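Local coordinates for protein 3',5'-cyclic-nucleotide phosphodiesterase 1 (Saccharomyces cerevisiae, PDB 4OJV) that belongs to the class-II phosphodiesterases of the metallo-hydrolase clan and carries a pair of zinc ions in its metal site, at residues Pro222-Phe230 against Ile239-Gln247; Leu277-Ser285 against Gly293-Ile301. All coordinates share one frame; numbering follows the deposited sequence.

Contact 1: Pro222-Phe230 against Ile239-Gln247; sequences PVYSTFYIF and IIVCGDVEQ. With ZN (zinc ion), chain D; ZN (zinc ion), chain E.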
ATOM      1  N   PRO A 222      24.891   7.362  -4.223  1.00 16.83           N
ATOM      2  CA  PRO A 222      23.885   8.423  -4.090  1.00 16.57           C
ATOM      3  C   PRO A 222      22.513   7.904  -4.507  1.00 14.88           C
ATOM      4  O   PRO A 222      22.397   7.217  -5.516  1.00 17.37           O
ATOM      5  CB  PRO A 222      24.369   9.504  -5.069  1.00 19.71           C
ATOM      6  CG  PRO A 222      25.805   9.198  -5.329  1.00 22.34           C
ATOM      7  CD  PRO A 222      25.955   7.711  -5.183  1.00 19.06           C
ATOM      8  N   VAL A 223      21.493   8.218  -3.707  1.00 14.33           N
ATOM      9  CA  VAL A 223      20.098   7.897  -4.012  1.00 13.67           C
ATOM     10  C   VAL A 223      19.470   9.195  -4.482  1.00 13.20           C
ATOM     11  O   VAL A 223      19.393  10.152  -3.724  1.00 15.71           O
ATOM     12  CB  VAL A 223      19.362   7.359  -2.762  1.00 12.65           C
ATOM     13  CG1 VAL A 223      17.863   7.210  -3.020  1.00 15.77           C
ATOM     14  CG2 VAL A 223      19.977   6.033  -2.321  1.00 15.22           C
ATOM     15  N   TYR A 224      19.028   9.226  -5.733  1.00 11.87           N
ATOM     16  CA  TYR A 224      18.490  10.451  -6.310  1.00 11.88           C
ATOM     17  C   TYR A 224      16.975  10.531  -6.235  1.00 10.87           C
ATOM     18  O   TYR A 224      16.268   9.522  -6.119  1.00 12.24           O
ATOM     19  CB  TYR A 224      18.936  10.602  -7.763  1.00 13.35           C
ATOM     20  CG  TYR A 224      20.426  10.780  -7.900  1.00 13.58           C
ATOM     21  CD1 TYR A 224      21.059  11.898  -7.372  1.00 13.89           C
ATOM     22  CD2 TYR A 224      21.203   9.825  -8.561  1.00 15.06           C
ATOM     23  CE1 TYR A 224      22.437  12.066  -7.498  1.00 14.91           C
ATOM     24  CE2 TYR A 224      22.579   9.982  -8.693  1.00 16.08           C
ATOM     25  CZ  TYR A 224      23.182  11.098  -8.156  1.00 15.80           C
ATOM     26  OH  TYR A 224      24.546  11.253  -8.282  1.00 18.17           O
ATOM     27  N   SER A 225      16.495  11.762  -6.310  1.00 10.58           N
ATOM     28  CA  SER A 225      15.078  12.034  -6.391  1.00  9.99           C
ATOM     29  C   SER A 225      14.861  13.138  -7.428  1.00 10.79           C
ATOM     30  O   SER A 225      15.804  13.514  -8.148  1.00 11.79           O
ATOM     31  CB  SER A 225      14.563  12.398  -4.999  1.00 11.29           C
ATOM     32  OG  SER A 225      13.160  12.593  -4.961  1.00 11.52           O
ATOM     33  N   THR A 226      13.629  13.644  -7.527  1.00 10.23           N
ATOM     34  CA  THR A 226      13.274  14.594  -8.576  1.00 10.50           C
ATOM     35  C   THR A 226      12.340  15.647  -8.015  1.00 11.14           C
ATOM     36  O   THR A 226      11.469  15.335  -7.198  1.00 11.48           O
ATOM     37  CB  THR A 226      12.530  13.876  -9.727  1.00 11.80           C
ATOM     38  OG1 THR A 226      13.184  12.642 -10.044  1.00 12.39           O
ATOM     39  CG2 THR A 226      12.431  14.740 -10.989  1.00 12.03           C
ATOM     40  N   PHE A 227      12.535  16.886  -8.463  1.00 10.83           N
ATOM     41  CA  PHE A 227      11.559  17.958  -8.308  1.00 11.16           C
ATOM     42  C   PHE A 227      10.945  18.210  -9.684  1.00 10.67           C
ATOM     43  O   PHE A 227      11.664  18.264 -10.692  1.00 12.51           O
ATOM     44  CB  PHE A 227      12.255  19.248  -7.884  1.00 11.97           C
ATOM     45  CG  PHE A 227      12.630  19.339  -6.415  1.00 11.43           C
ATOM     46  CD1 PHE A 227      12.562  18.257  -5.529  1.00 11.14           C
ATOM     47  CD2 PHE A 227      13.097  20.557  -5.925  1.00 12.62           C
ATOM     48  CE1 PHE A 227      12.928  18.412  -4.195  1.00 11.74           C
ATOM     49  CE2 PHE A 227      13.467  20.711  -4.601  1.00 13.04           C
ATOM     50  CZ  PHE A 227      13.383  19.640  -3.732  1.00 12.22           C
ATOM     51  N   TYR A 228       9.626  18.356  -9.729  1.00 10.71           N
ATOM     52  CA  TYR A 228       8.933  18.685 -10.969  1.00 11.13           C
ATOM     53  C   TYR A 228       8.322  20.067 -10.916  1.00 11.62           C
ATOM     54  O   TYR A 228       7.564  20.382  -9.995  1.00 12.10           O
ATOM     55  CB  TYR A 228       7.809  17.682 -11.216  1.00 10.89           C
ATOM     56  CG  TYR A 228       8.260  16.309 -11.648  1.00 10.19           C
ATOM     57  CD1 TYR A 228       8.665  16.069 -12.958  1.00 10.63           C
ATOM     58  CD2 TYR A 228       8.255  15.234 -10.752  1.00 10.36           C
ATOM     59  CE1 TYR A 228       9.062  14.808 -13.366  1.00 10.64           C
ATOM     60  CE2 TYR A 228       8.656  13.969 -11.152  1.00 10.54           C
ATOM     61  CZ  TYR A 228       9.056  13.761 -12.461  1.00 10.20           C
ATOM     62  OH  TYR A 228       9.464  12.521 -12.905  1.00 11.32           O
ATOM     63  N   ILE A 229       8.634  20.883 -11.922  1.00 11.67           N
ATOM     64  CA  ILE A 229       7.906  22.132 -12.152  1.00 12.16           C
ATOM     65  C   ILE A 229       6.828  21.880 -13.199  1.00 10.81           C
ATOM     66  O   ILE A 229       7.122  21.350 -14.275  1.00 12.16           O
ATOM     67  CB  ILE A 229       8.818  23.277 -12.650  1.00 12.24           C
ATOM     68  CG1 ILE A 229      10.019  23.455 -11.711  1.00 13.47           C
ATOM     69  CG2 ILE A 229       8.013  24.571 -12.813  1.00 13.85           C
ATOM     70  CD1 ILE A 229      11.037  24.475 -12.182  1.00 14.37           C
ATOM     71  N   PHE A 230       5.591  22.253 -12.881  1.00 10.46           N
ATOM     72  CA  PHE A 230       4.508  22.273 -13.866  1.00 11.36           C
ATOM     73  C   PHE A 230       4.136  23.718 -14.129  1.00 11.11           C
ATOM     74  O   PHE A 230       3.819  24.449 -13.200  1.00 11.75           O
ATOM     75  CB  PHE A 230       3.291  21.467 -13.396  1.00 11.79           C
ATOM     76  CG  PHE A 230       3.571  19.998 -13.247  1.00 11.77           C
ATOM     77  CD1 PHE A 230       4.058  19.483 -12.047  1.00 11.91           C
ATOM     78  CD2 PHE A 230       3.402  19.135 -14.327  1.00 12.51           C
ATOM     79  CE1 PHE A 230       4.336  18.130 -11.926  1.00 12.48           C
ATOM     80  CE2 PHE A 230       3.681  17.781 -14.209  1.00 13.10           C
ATOM     81  CZ  PHE A 230       4.156  17.286 -13.006  1.00 12.15           C
ATOM     82  N   ILE A 239       3.434  25.398 -10.403  1.00 11.57           N
ATOM     83  CA  ILE A 239       3.557  24.730  -9.116  1.00 11.84           C
ATOM     84  C   ILE A 239       4.798  23.846  -9.153  1.00 11.02           C
ATOM     85  O   ILE A 239       5.208  23.378 -10.214  1.00 12.03           O
ATOM     86  CB  ILE A 239       2.301  23.906  -8.746  1.00 12.80           C
ATOM     87  CG1 ILE A 239       1.936  22.930  -9.879  1.00 13.39           C
ATOM     88  CG2 ILE A 239       1.146  24.824  -8.351  1.00 13.50           C
ATOM     89  CD1 ILE A 239       0.855  21.933  -9.527  1.00 15.41           C
ATOM     90  N   ILE A 240       5.391  23.636  -7.983  1.00 11.09           N
ATOM     91  CA  ILE A 240       6.545  22.760  -7.829  1.00 11.42           C
ATOM     92  C   ILE A 240       6.097  21.591  -6.960  1.00 10.88           C
ATOM     93  O   ILE A 240       5.557  21.798  -5.879  1.00 11.23           O
ATOM     94  CB  ILE A 240       7.726  23.490  -7.158  1.00 11.53           C
ATOM     95  CG1 ILE A 240       8.206  24.648  -8.038  1.00 12.84           C
ATOM     96  CG2 ILE A 240       8.868  22.524  -6.849  1.00 13.47           C
ATOM     97  CD1 ILE A 240       9.180  25.592  -7.355  1.00 14.18           C
ATOM     98  N   VAL A 241       6.294  20.373  -7.454  1.00 11.02           N
ATOM     99  CA  VAL A 241       5.876  19.182  -6.722  1.00 11.07           C
ATOM    100  C   VAL A 241       7.115  18.313  -6.546  1.00 10.61           C
ATOM    101  O   VAL A 241       7.715  17.874  -7.531  1.00 11.44           O
ATOM    102  CB  VAL A 241       4.732  18.421  -7.437  1.00 11.29           C
ATOM    103  CG1 VAL A 241       4.215  17.306  -6.547  1.00 12.64           C
ATOM    104  CG2 VAL A 241       3.587  19.361  -7.801  1.00 12.85           C
ATOM    105  N   CYS A 242       7.473  18.044  -5.293  1.00 10.49           N
ATOM    106  CA  CYS A 242       8.793  17.497  -4.966  1.00 10.93           C
ATOM    107  C   CYS A 242       8.777  16.039  -4.543  1.00 10.84           C
ATOM    108  O   CYS A 242       7.876  15.580  -3.829  1.00 11.76           O
ATOM    109  CB  CYS A 242       9.423  18.301  -3.823  1.00 11.57           C
ATOM    110  SG  CYS A 242       9.597  20.066  -4.151  1.00 12.83           S
ATOM    111  N   GLY A 243       9.814  15.318  -4.948  1.00 10.75           N
ATOM    112  CA  GLY A 243      10.127  14.040  -4.321  1.00 11.16           C
ATOM    113  C   GLY A 243      10.936  14.226  -3.050  1.00 10.55           C
ATOM    114  O   GLY A 243      11.399  15.342  -2.759  1.00 10.97           O
ATOM    115  N   ASP A 244      11.125  13.127  -2.313  1.00 10.35           N
ATOM    116  CA  ASP A 244      11.887  13.125  -1.056  1.00 10.87           C
ATOM    117  C   ASP A 244      13.258  13.755  -1.328  1.00 10.87           C
ATOM    118  O   ASP A 244      13.821  13.581  -2.415  1.00 11.13           O
ATOM    119  CB  ASP A 244      12.124  11.696  -0.500  1.00 11.07           C
ATOM    120  CG  ASP A 244      10.833  10.842  -0.289  1.00 10.53           C
ATOM    121  OD1 ASP A 244       9.742  11.468  -0.514  1.00 10.97           O
ATOM    122  OD2 ASP A 244      10.968   9.549   0.044  1.00 12.90           O
ATOM    123  N   VAL A 245      13.802  14.460  -0.346  1.00 11.40           N
ATOM    124  CA  VAL A 245      15.010  15.246  -0.577  1.00 11.32           C
ATOM    125  C   VAL A 245      15.712  15.548   0.739  1.00 11.81           C
ATOM    126  O   VAL A 245      15.077  15.669   1.792  1.00 12.45           O
ATOM    127  CB  VAL A 245      14.670  16.552  -1.353  1.00 11.65           C
ATOM    128  CG1 VAL A 245      13.783  17.471  -0.515  1.00 13.15           C
ATOM    129  CG2 VAL A 245      15.929  17.286  -1.810  1.00 13.02           C
ATOM    130  N   GLU A 246      17.038  15.670   0.658  1.00 12.53           N
ATOM    131  CA  GLU A 246      17.866  16.176   1.749  1.00 14.14           C
ATOM    132  C   GLU A 246      18.737  17.319   1.232  1.00 14.77           C
ATOM    133  O   GLU A 246      18.945  17.462   0.024  1.00 14.78           O
ATOM    134  CB  GLU A 246      18.736  15.057   2.328  1.00 16.42           C
ATOM    135  CG  GLU A 246      19.715  14.472   1.330  1.00 18.12           C
ATOM    136  CD  GLU A 246      20.662  13.463   1.936  1.00 20.65           C
ATOM    137  OE1 GLU A 246      21.512  12.962   1.177  1.00 22.74           O
ATOM    138  OE2 GLU A 246      20.556  13.172   3.151  1.00 23.20           O
ATOM    139  N   GLN A 247      19.240  18.134   2.152  1.00 15.38           N
ATOM    140  CA  GLN A 247      20.198  19.188   1.817  1.00 16.91           C
ATOM    141  C   GLN A 247      21.428  18.608   1.107  1.00 16.73           C
ATOM    142  O   GLN A 247      21.836  17.483   1.380  1.00 16.55           O
ATOM    143  CB  GLN A 247      20.611  19.926   3.103  1.00 22.54           C
ATOM    144  CG  GLN A 247      21.710  20.974   2.956  1.00 29.54           C
ATOM    145  CD  GLN A 247      22.232  21.494   4.286  1.00 35.72           C
ATOM    146  OE1 GLN A 247      22.503  22.688   4.431  1.00 44.65           O
ATOM    147  NE2 GLN A 247      22.385  20.602   5.262  1.00 37.48           N
TER
HETATM  148 ZN    ZN D 403      12.273   7.845  -0.536  1.00 14.28          ZN
HETATM  149 ZN    ZN E 404       9.193   8.527   0.529  1.00 12.85          ZN
HETATM  150  O   HOH W   1      10.557   7.163  -0.054  1.00 13.33           O
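Phe227 and Cys242, a non-hydrogen-bonded pair of an antiparallel hairpin, show how a flat ring can serve as a lid for its cross-strand neighbour. With CG anti to the carbonyl carbon (chi1 -79°), the ring leans over the partner strand until Cys242 SG sits 3.6 Å from the Phe227 ring centroid, 6° off the ring normal, a sulfur-aromatic contact centred on one face. The cysteine CB fits below the rim, 3.5 Å from Phe227 CE1. The Val245 side chain crosses that of Phe227 at about a right angle and sets its CG1 in the ring plane at the edge, 3.9 Å from Phe227 CZ. On the side of the sheet that carries Phe227 and Cys242, Ile229 and Ile240 form a second bump, and helix 256-267 packs over both and Phe227.

Five backbone hydrogen bonds join the strands into a beta hairpin of a mixed sheet, one of the two layers of the alpha-beta-beta-alpha sandwich characteristic of metallo-beta-lactamase-like proteins. The other side of the sheet is shaped by Phe230, whose CB rests 4.0 Å from Ile239 CG1, while its CD1 reaches obliquely to within 4.3 Å of Val241 CG2. Tyr228 turns its ring end away from the partner strand, where its OH is hydrogen-bonded to Ile126 O, and Thr226 CG2 lies over one ring face.

Where the strand gives out, Gly243 presents a bare backbone, and the Ser225 hydroxyl settles into the hollow, its OG 2.8 Å from Asp244 O in a weak hydrogen bond. Asp244 CB leaves the backbone away from strand 222-232; OD2 bridges the zinc ions, 2.2 Å from that of chain D and 2.1 Å from that of chain E. His128, His130, Asp132, His133, His213 and His326 supply the other protein ligands, and a water also bridges the ions.

Contact 2: Leu277-Ser285 against Gly293-Ile301; sequences LVECSCPLS and GHLSPIYLI. With SO4 (sulfate ion), chain B.
One carboxylate oxygen, Glu279 OE2, is gripped by three donors at once, two from its own segment and one from across the contact. Leu295 N lies 3.0 Å from Glu279 OE2 and approaches from well above the carboxylate plane, 66° out of it. Ser281 supplies the other two bonds, with its OG 2.7 Å and its backbone N 3.1 Å from Glu279 OE2. The second oxygen, OE1, offers its syn lone pair to His294 ND1 at 2.7 Å, along a nearly straight N-H and within the plane of the imidazole; Val245 N is a further donor to it. Carboxylate and ring are nevertheless turned 45° against each other. Glu279 gets there by placing CG between its backbone N and carbonyl carbon (chi1 69°) and bending its chain at the next bond. The Ser281 hydroxyl sits over one face of the imidazole, toward its rim.

Beyond this polar knot the contact becomes apolar. Cys280 SG presses on the start of helix 297-311, 3.4 Å from Pro297 N, while Leu300 reaches back to Val278 and Cys280. The buried carbonyl of Cys282 meets carbon, its O lying 3.1 Å from Pro297 CD, with Ser296 CA as a second neighbour. At the exposed end, Leu284 lays CD2 against Pro297 and Ile298.

His294, its rotation thus fixed through ND1, directs NE2 to O2 of a sulfate, probably from the crystallisation liquor, at 2.6 Å. Lys328 also holds this sulfate, whose oxygens reach the zinc pair, consistent with an anion pocket at the dinuclear metal site of a metallo-beta-lactamase-like fold.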
ATOM      1  N   LEU A 277       4.972  21.916  -3.125  1.00 10.49           N
ATOM      2  CA  LEU A 277       4.679  20.724  -2.331  1.00  9.73           C
ATOM      3  C   LEU A 277       5.994  20.035  -2.027  1.00  9.32           C
ATOM      4  O   LEU A 277       6.603  19.453  -2.910  1.00 10.00           O
ATOM      5  CB  LEU A 277       3.726  19.777  -3.071  1.00 10.72           C
ATOM      6  CG  LEU A 277       2.222  20.039  -2.954  1.00 11.72           C
ATOM      7  CD1 LEU A 277       1.827  21.388  -3.541  1.00 13.16           C
ATOM      8  CD2 LEU A 277       1.434  18.914  -3.615  1.00 13.85           C
ATOM      9  N   VAL A 278       6.439  20.133  -0.781  1.00  9.25           N
ATOM     10  CA  VAL A 278       7.780  19.699  -0.425  1.00  9.47           C
ATOM     11  C   VAL A 278       7.750  19.026   0.940  1.00 10.37           C
ATOM     12  O   VAL A 278       6.988  19.427   1.827  1.00 10.36           O
ATOM     13  CB  VAL A 278       8.787  20.884  -0.456  1.00 10.59           C
ATOM     14  CG1 VAL A 278       8.384  21.983   0.511  1.00 12.11           C
ATOM     15  CG2 VAL A 278      10.210  20.411  -0.183  1.00 12.25           C
ATOM     16  N   GLU A 279       8.601  18.028   1.127  1.00 10.50           N
ATOM     17  CA  GLU A 279       8.574  17.284   2.369  1.00 11.02           C
ATOM     18  C   GLU A 279       9.101  18.047   3.576  1.00 11.55           C
ATOM     19  O   GLU A 279       9.969  18.928   3.463  1.00 11.75           O
ATOM     20  CB  GLU A 279       9.357  15.979   2.249  1.00 10.66           C
ATOM     21  CG  GLU A 279      10.870  16.124   2.122  1.00 11.14           C
ATOM     22  CD  GLU A 279      11.584  14.965   2.790  1.00 10.69           C
ATOM     23  OE1 GLU A 279      12.058  14.065   2.069  1.00 11.16           O
ATOM     24  OE2 GLU A 279      11.644  14.952   4.042  1.00 11.05           O
ATOM     25  N   CYS A 280       8.595  17.650   4.740  1.00 12.20           N
ATOM     26  CA  CYS A 280       9.338  17.814   5.977  1.00 11.71           C
ATOM     27  C   CYS A 280       9.048  16.558   6.780  1.00 11.76           C
ATOM     28  O   CYS A 280       8.103  16.510   7.568  1.00 13.06           O
ATOM     29  CB  CYS A 280       8.943  19.091   6.718  1.00 12.19           C
ATOM     30  SG  CYS A 280      10.115  19.507   8.023  1.00 13.15           S
ATOM     31  N   SER A 281       9.843  15.516   6.553  1.00 11.09           N
ATOM     32  CA  SER A 281       9.517  14.210   7.102  1.00 11.55           C
ATOM     33  C   SER A 281       9.532  14.177   8.619  1.00 11.57           C
ATOM     34  O   SER A 281       8.762  13.432   9.229  1.00 11.58           O
ATOM     35  CB  SER A 281      10.484  13.149   6.584  1.00 11.83           C
ATOM     36  OG  SER A 281      10.307  12.883   5.208  1.00 11.58           O
ATOM     37  N   CYS A 282      10.434  14.956   9.217  1.00 12.56           N
ATOM     38  CA  CYS A 282      10.718  14.850  10.641  1.00 13.49           C
ATOM     39  C   CYS A 282      10.659  16.203  11.330  1.00 13.80           C
ATOM     40  O   CYS A 282      10.971  17.231  10.710  1.00 13.79           O
ATOM     41  CB  CYS A 282      12.123  14.306  10.851  1.00 15.92           C
ATOM     42  SG  CYS A 282      12.427  12.708  10.094  1.00 17.66           S
ATOM     43  N   PRO A 283      10.287  16.214  12.629  1.00 14.93           N
ATOM     44  CA  PRO A 283      10.395  17.428  13.438  1.00 15.66           C
ATOM     45  C   PRO A 283      11.848  17.695  13.817  1.00 15.24           C
ATOM     46  O   PRO A 283      12.738  16.892  13.513  1.00 17.32           O
ATOM     47  CB  PRO A 283       9.584  17.080  14.687  1.00 16.90           C
ATOM     48  CG  PRO A 283       9.736  15.604  14.822  1.00 19.10           C
ATOM     49  CD  PRO A 283       9.763  15.076  13.410  1.00 16.46           C
ATOM     50  N   LEU A 284      12.079  18.810  14.506  1.00 16.07           N
ATOM     51  CA  LEU A 284      13.430  19.166  14.943  1.00 18.01           C
ATOM     52  C   LEU A 284      14.078  18.136  15.870  1.00 19.62           C
ATOM     53  O   LEU A 284      15.303  17.979  15.844  1.00 24.59           O
ATOM     54  CB  LEU A 284      13.440  20.541  15.608  1.00 18.51           C
ATOM     55  CG  LEU A 284      13.228  21.744  14.684  1.00 18.50           C
ATOM     56  CD1 LEU A 284      12.997  22.999  15.513  1.00 19.75           C
ATOM     57  CD2 LEU A 284      14.400  21.932  13.728  1.00 20.41           C
ATOM     58  N   SER A 285      13.268  17.441  16.673  1.00 19.96           N
ATOM     59  CA  SER A 285      13.798  16.437  17.608  1.00 26.88           C
ATOM     60  C   SER A 285      14.600  15.382  16.845  1.00 32.81           C
ATOM     61  O   SER A 285      14.060  14.681  15.986  1.00 37.17           O
ATOM     62  CB  SER A 285      12.678  15.807  18.444  1.00 31.16           C
ATOM     63  OG  SER A 285      11.730  15.140  17.628  1.00 37.82           O
ATOM     64  N   GLY A 293      18.288  11.150   4.523  1.00 17.61           N
ATOM     65  CA  GLY A 293      17.698  11.334   3.194  1.00 15.76           C
ATOM     66  C   GLY A 293      16.520  12.293   3.128  1.00 12.48           C
ATOM     67  O   GLY A 293      15.920  12.455   2.065  1.00 13.03           O
ATOM     68  N   HIS A 294      16.223  12.964   4.244  1.00 13.01           N
ATOM     69  CA  HIS A 294      15.017  13.783   4.385  1.00 12.34           C
ATOM     70  C   HIS A 294      15.296  15.141   4.961  1.00 12.34           C
ATOM     71  O   HIS A 294      16.448  15.461   5.298  1.00 14.29           O
ATOM     72  CB  HIS A 294      13.995  13.048   5.252  1.00 12.57           C
ATOM     73  CG  HIS A 294      13.445  11.801   4.609  1.00 11.21           C
ATOM     74  ND1 HIS A 294      12.743  11.832   3.458  1.00 11.02           N
ATOM     75  CD2 HIS A 294      13.536  10.467   4.975  1.00 12.04           C
ATOM     76  CE1 HIS A 294      12.382  10.582   3.120  1.00 11.40           C
ATOM     77  NE2 HIS A 294      12.870   9.746   4.046  1.00 12.70           N
ATOM     78  N   LEU A 295      14.238  15.941   5.083  1.00 12.45           N
ATOM     79  CA  LEU A 295      14.308  17.253   5.713  1.00 12.28           C
ATOM     80  C   LEU A 295      13.686  17.276   7.099  1.00 13.35           C
ATOM     81  O   LEU A 295      12.765  16.508   7.402  1.00 13.54           O
ATOM     82  CB  LEU A 295      13.623  18.308   4.834  1.00 12.83           C
ATOM     83  CG  LEU A 295      14.167  18.536   3.420  1.00 12.96           C
ATOM     84  CD1 LEU A 295      13.325  19.572   2.693  1.00 13.85           C
ATOM     85  CD2 LEU A 295      15.629  18.963   3.423  1.00 15.31           C
ATOM     86  N   SER A 296      14.213  18.169   7.934  1.00 14.03           N
ATOM     87  CA  SER A 296      13.572  18.595   9.170  1.00 14.91           C
ATOM     88  C   SER A 296      13.308  20.098   9.029  1.00 13.93           C
ATOM     89  O   SER A 296      13.719  20.700   8.034  1.00 14.44           O
ATOM     90  CB  SER A 296      14.481  18.324  10.361  1.00 16.19           C
ATOM     91  OG  SER A 296      15.480  19.323  10.429  1.00 19.13           O
ATOM     92  N   PRO A 297      12.620  20.720  10.010  1.00 14.26           N
ATOM     93  CA  PRO A 297      12.237  22.112   9.778  1.00 14.05           C
ATOM     94  C   PRO A 297      13.387  23.092   9.550  1.00 14.68           C
ATOM     95  O   PRO A 297      13.238  24.013   8.749  1.00 15.43           O
ATOM     96  CB  PRO A 297      11.428  22.466  11.034  1.00 14.62           C
ATOM     97  CG  PRO A 297      10.813  21.159  11.415  1.00 14.87           C
ATOM     98  CD  PRO A 297      11.935  20.180  11.199  1.00 14.97           C
ATOM     99  N   ILE A 298      14.525  22.880  10.205  1.00 14.05           N
ATOM    100  CA  ILE A 298      15.665  23.767  10.005  1.00 16.21           C
ATOM    101  C   ILE A 298      16.214  23.635   8.582  1.00 15.55           C
ATOM    102  O   ILE A 298      16.532  24.633   7.946  1.00 15.75           O
ATOM    103  CB  ILE A 298      16.767  23.577  11.084  1.00 18.38           C
ATOM    104  CG1 ILE A 298      17.903  24.595  10.901  1.00 20.49           C
ATOM    105  CG2 ILE A 298      17.299  22.149  11.103  1.00 19.45           C
ATOM    106  CD1 ILE A 298      17.455  26.040  10.989  1.00 23.27           C
ATOM    107  N   TYR A 299      16.282  22.411   8.065  1.00 15.20           N
ATOM    108  CA  TYR A 299      16.792  22.207   6.718  1.00 15.42           C
ATOM    109  C   TYR A 299      15.829  22.732   5.651  1.00 13.72           C
ATOM    110  O   TYR A 299      16.257  23.347   4.665  1.00 15.03           O
ATOM    111  CB  TYR A 299      17.159  20.744   6.478  1.00 17.39           C
ATOM    112  CG  TYR A 299      18.270  20.275   7.392  1.00 21.58           C
ATOM    113  CD1 TYR A 299      19.586  20.701   7.199  1.00 25.36           C
ATOM    114  CD2 TYR A 299      18.004  19.419   8.459  1.00 24.88           C
ATOM    115  CE1 TYR A 299      20.606  20.278   8.042  1.00 27.65           C
ATOM    116  CE2 TYR A 299      19.014  18.990   9.308  1.00 26.97           C
ATOM    117  CZ  TYR A 299      20.309  19.422   9.095  1.00 29.22           C
ATOM    118  OH  TYR A 299      21.307  18.993   9.937  1.00 34.89           O
ATOM    119  N   LEU A 300      14.529  22.526   5.851  1.00 12.98           N
ATOM    120  CA  LEU A 300      13.560  23.056   4.904  1.00 13.35           C
ATOM    121  C   LEU A 300      13.585  24.597   4.918  1.00 13.16           C
ATOM    122  O   LEU A 300      13.602  25.233   3.866  1.00 13.94           O
ATOM    123  CB  LEU A 300      12.149  22.524   5.172  1.00 12.80           C
ATOM    124  CG  LEU A 300      11.049  23.114   4.268  1.00 12.75           C
ATOM    125  CD1 LEU A 300      11.361  22.975   2.781  1.00 14.03           C
ATOM    126  CD2 LEU A 300       9.696  22.488   4.561  1.00 13.37           C
ATOM    127  N   ILE A 301      13.582  25.192   6.107  1.00 13.47           N
ATOM    128  CA  ILE A 301      13.652  26.652   6.197  1.00 14.94           C
ATOM    129  C   ILE A 301      14.951  27.185   5.576  1.00 14.77           C
ATOM    130  O   ILE A 301      14.935  28.218   4.906  1.00 15.56           O
ATOM    131  CB  ILE A 301      13.421  27.158   7.643  1.00 15.76           C
ATOM    132  CG1 ILE A 301      11.959  26.941   8.074  1.00 17.50           C
ATOM    133  CG2 ILE A 301      13.810  28.631   7.800  1.00 19.51           C
ATOM    134  CD1 ILE A 301      10.926  27.772   7.329  1.00 20.88           C
TER
HETATM  135  S   SO4 B 401      11.560   7.163   2.635  1.00 17.23           S
HETATM  136  O1  SO4 B 401      11.176   5.747   2.383  1.00 17.96           O
HETATM  137  O2  SO4 B 401      12.068   7.286   4.034  1.00 17.99           O
HETATM  138  O3  SO4 B 401      12.600   7.608   1.651  1.00 16.87           O
HETATM  139  O4  SO4 B 401      10.320   7.968   2.498  1.00 19.18           O

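How the contacts relate
Read from the N terminus, the two contacts follow one another in series, neither nested nor crossed. Contact 1 closes first: strand 222-232 turns through a short connection and returns antiparallel as strand 238-242. The chain then leaves the sheet through helix 256-267 and re-enters as strand 273-279, parallel to and beside strand 238-242, a beta-alpha-beta crossover that carries it from one contact to the next. Contact 2 closes a second short loop, containing helix 288-291, and starts helix 297-311. Adjacent sheet strands join the contacts directly, and the segments following both strands, 243-247 and 280-285, emerge at the zinc-bearing end of the sheet, where Asp244 and Glu279 meet.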